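Local coordinates for protein blood group a-and b-cleaving endo-beta-galactosidase (Streptococcus pneumoniae, PDB 2YGL) that cleaves blood group A and B antigens as a family 98 endo-beta-galactosidase, here represented by its tandem carbohydrate-binding modules, which probably recognise host glycans, at residues K287-V290 against K295-Y298. Sequence-based numbering, arbitrary orientation.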
ATOM      1  N   LYS A 287     -14.009 -22.964  15.568  1.00 18.21           N
ATOM      2  CA  LYS A 287     -12.864 -22.253  14.987  1.00 18.30           C
ATOM      3  C   LYS A 287     -12.709 -22.515  13.487  1.00 18.21           C
ATOM      4  O   LYS A 287     -13.229 -23.503  12.959  1.00 18.17           O
ATOM      5  CB  LYS A 287     -11.556 -22.611  15.715  1.00 18.32           C
ATOM      6  CG  LYS A 287     -11.227 -24.099  15.714  1.00 18.77           C
ATOM      7  CD  LYS A 287      -9.838 -24.389  16.261  1.00 18.78           C
ATOM      8  CE  LYS A 287      -9.621 -25.890  16.356  1.00 19.44           C
ATOM      9  NZ  LYS A 287      -8.251 -26.255  16.807  1.00 20.09           N
ATOM     10  N   PHE A 288     -11.982 -21.621  12.821  1.00 18.19           N
ATOM     11  CA  PHE A 288     -11.603 -21.788  11.419  1.00 18.25           C
ATOM     12  C   PHE A 288     -10.088 -21.662  11.280  1.00 18.37           C
ATOM     13  O   PHE A 288      -9.485 -20.756  11.859  1.00 18.67           O
ATOM     14  CB  PHE A 288     -12.299 -20.746  10.536  1.00 18.17           C
ATOM     15  CG  PHE A 288     -11.860 -20.778   9.091  1.00 18.06           C
ATOM     16  CD1 PHE A 288     -12.343 -21.756   8.222  1.00 18.06           C
ATOM     17  CD2 PHE A 288     -10.964 -19.829   8.601  1.00 17.82           C
ATOM     18  CE1 PHE A 288     -11.938 -21.791   6.887  1.00 17.82           C
ATOM     19  CE2 PHE A 288     -10.555 -19.853   7.269  1.00 17.81           C
ATOM     20  CZ  PHE A 288     -11.043 -20.835   6.410  1.00 17.86           C
ATOM     21  N   GLU A 289      -9.489 -22.565  10.505  1.00 18.25           N
ATOM     22  CA  GLU A 289      -8.042 -22.584  10.297  1.00 18.33           C
ATOM     23  C   GLU A 289      -7.645 -22.527   8.827  1.00 18.31           C
ATOM     24  O   GLU A 289      -8.273 -23.166   7.981  1.00 17.99           O
ATOM     25  CB  GLU A 289      -7.431 -23.847  10.896  1.00 18.30           C
ATOM     26  CG  GLU A 289      -7.402 -23.905  12.411  1.00 18.64           C
ATOM     27  CD  GLU A 289      -6.914 -25.251  12.920  1.00 18.55           C
ATOM     28  OE1 GLU A 289      -6.902 -26.230  12.138  1.00 18.65           O
ATOM     29  OE2 GLU A 289      -6.548 -25.331  14.107  1.00 18.57           O
ATOM     30  N   VAL A 290      -6.599 -21.755   8.538  1.00 18.38           N
ATOM     31  CA  VAL A 290      -5.906 -21.837   7.257  1.00 18.50           C
ATOM     32  C   VAL A 290      -4.587 -22.562   7.509  1.00 18.70           C
ATOM     33  O   VAL A 290      -3.788 -22.147   8.355  1.00 18.73           O
ATOM     34  CB  VAL A 290      -5.663 -20.451   6.620  1.00 18.54           C
ATOM     35  CG1 VAL A 290      -4.993 -20.594   5.250  1.00 18.47           C
ATOM     36  CG2 VAL A 290      -6.973 -19.686   6.484  1.00 18.47           C
ATOM     37  N   LYS A 295       0.850 -26.918   8.511  1.00 21.81           N
ATOM     38  CA  LYS A 295       1.110 -25.917   9.538  1.00 22.35           C
ATOM     39  C   LYS A 295       0.030 -24.833   9.556  1.00 22.33           C
ATOM     40  O   LYS A 295      -0.240 -24.187   8.537  1.00 22.25           O
ATOM     41  CB  LYS A 295       2.497 -25.295   9.334  1.00 22.57           C
ATOM     42  CG  LYS A 295       3.025 -24.516  10.533  1.00 24.00           C
ATOM     43  CD  LYS A 295       4.416 -23.945  10.247  1.00 26.01           C
ATOM     44  CE  LYS A 295       5.002 -23.238  11.465  1.00 26.96           C
ATOM     45  NZ  LYS A 295       4.311 -21.950  11.775  1.00 28.07           N
ATOM     46  N   VAL A 296      -0.584 -24.645  10.722  1.00 22.25           N
ATOM     47  CA  VAL A 296      -1.603 -23.614  10.909  1.00 22.21           C
ATOM     48  C   VAL A 296      -0.960 -22.236  10.784  1.00 22.23           C
ATOM     49  O   VAL A 296      -0.067 -21.887  11.562  1.00 22.27           O
ATOM     50  CB  VAL A 296      -2.326 -23.763  12.280  1.00 22.19           C
ATOM     51  CG1 VAL A 296      -3.281 -22.609  12.526  1.00 22.38           C
ATOM     52  CG2 VAL A 296      -3.075 -25.093  12.349  1.00 22.17           C
ATOM     53  N   ILE A 297      -1.397 -21.472   9.785  1.00 22.05           N
ATOM     54  CA  ILE A 297      -0.893 -20.114   9.564  1.00 21.85           C
ATOM     55  C   ILE A 297      -1.938 -19.053   9.905  1.00 21.89           C
ATOM     56  O   ILE A 297      -1.621 -17.864   9.989  1.00 21.82           O
ATOM     57  CB  ILE A 297      -0.333 -19.909   8.128  1.00 21.94           C
ATOM     58  CG1 ILE A 297      -1.412 -20.192   7.071  1.00 21.81           C
ATOM     59  CG2 ILE A 297       0.921 -20.768   7.920  1.00 21.68           C
ATOM     60  CD1 ILE A 297      -1.082 -19.665   5.686  1.00 21.75           C
ATOM     61  N   TYR A 298      -3.185 -19.494  10.082  1.00 21.85           N
ATOM     62  CA  TYR A 298      -4.243 -18.671  10.658  1.00 21.97           C
ATOM     63  C   TYR A 298      -5.180 -19.513  11.525  1.00 22.01           C
ATOM     64  O   TYR A 298      -5.584 -20.608  11.131  1.00 21.70           O
ATOM     65  CB  TYR A 298      -5.074 -17.945   9.586  1.00 21.94           C
ATOM     66  CG  TYR A 298      -6.256 -17.211  10.197  1.00 22.45           C
ATOM     67  CD1 TYR A 298      -6.123 -15.902  10.657  1.00 22.42           C
ATOM     68  CD2 TYR A 298      -7.494 -17.845  10.359  1.00 22.68           C
ATOM     69  CE1 TYR A 298      -7.189 -15.234  11.242  1.00 23.06           C
ATOM     70  CE2 TYR A 298      -8.567 -17.186  10.949  1.00 23.09           C
ATOM     71  CZ  TYR A 298      -8.407 -15.883  11.385  1.00 23.49           C
ATOM     72  OH  TYR A 298      -9.463 -15.222  11.965  1.00 24.42           O
TER
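The carbonyl of Val290 takes hydrogen bonds from two consecutive backbone N-H groups, those of Ile297 and Tyr298. Val290 O accepts from Ile297 N at 2.9 Å, the donor almost in line with the C=O. Tyr298 N lies 3.2 Å from Val290 O, in the carbonyl plane on a lone pair. The return bond, Val290 N to Tyr298 O (3.0 Å), completes an antiparallel hydrogen-bonded pair. Tyr298 O is further approached by Glu289 CA at 3.3 Å, a CA-H...O contact. On the sheet face shared by Val290 and Tyr298, Val290 CB and Tyr298 CB meet at 3.9 Å. With CG1 between its backbone N and carbonyl carbon (chi1 59°), Ile297 sets CG1 3.3 Å from Val290 O, also touching Val290 CG1. Tyr298 CE2 comes to the edge of the Phe288 ring, near its plane. Val296 CG2 abuts the Glu289 carboxylate; Tyr333 hydrogen-bonds Glu289 OE1, while Lys287 NZ forms a salt bridge to Glu289 OE2, its hydrogen bond there being weak. Val317 touches both Val290 and Tyr298. Two residues opposite one, with psi -13° at Ile297 against 136° at Tyr298, define a classic beta bulge, here in the hairpin that brings edge strand 295-299 onto an antiparallel sheet of the second NPCBM-family (CBM51) beta-sandwich.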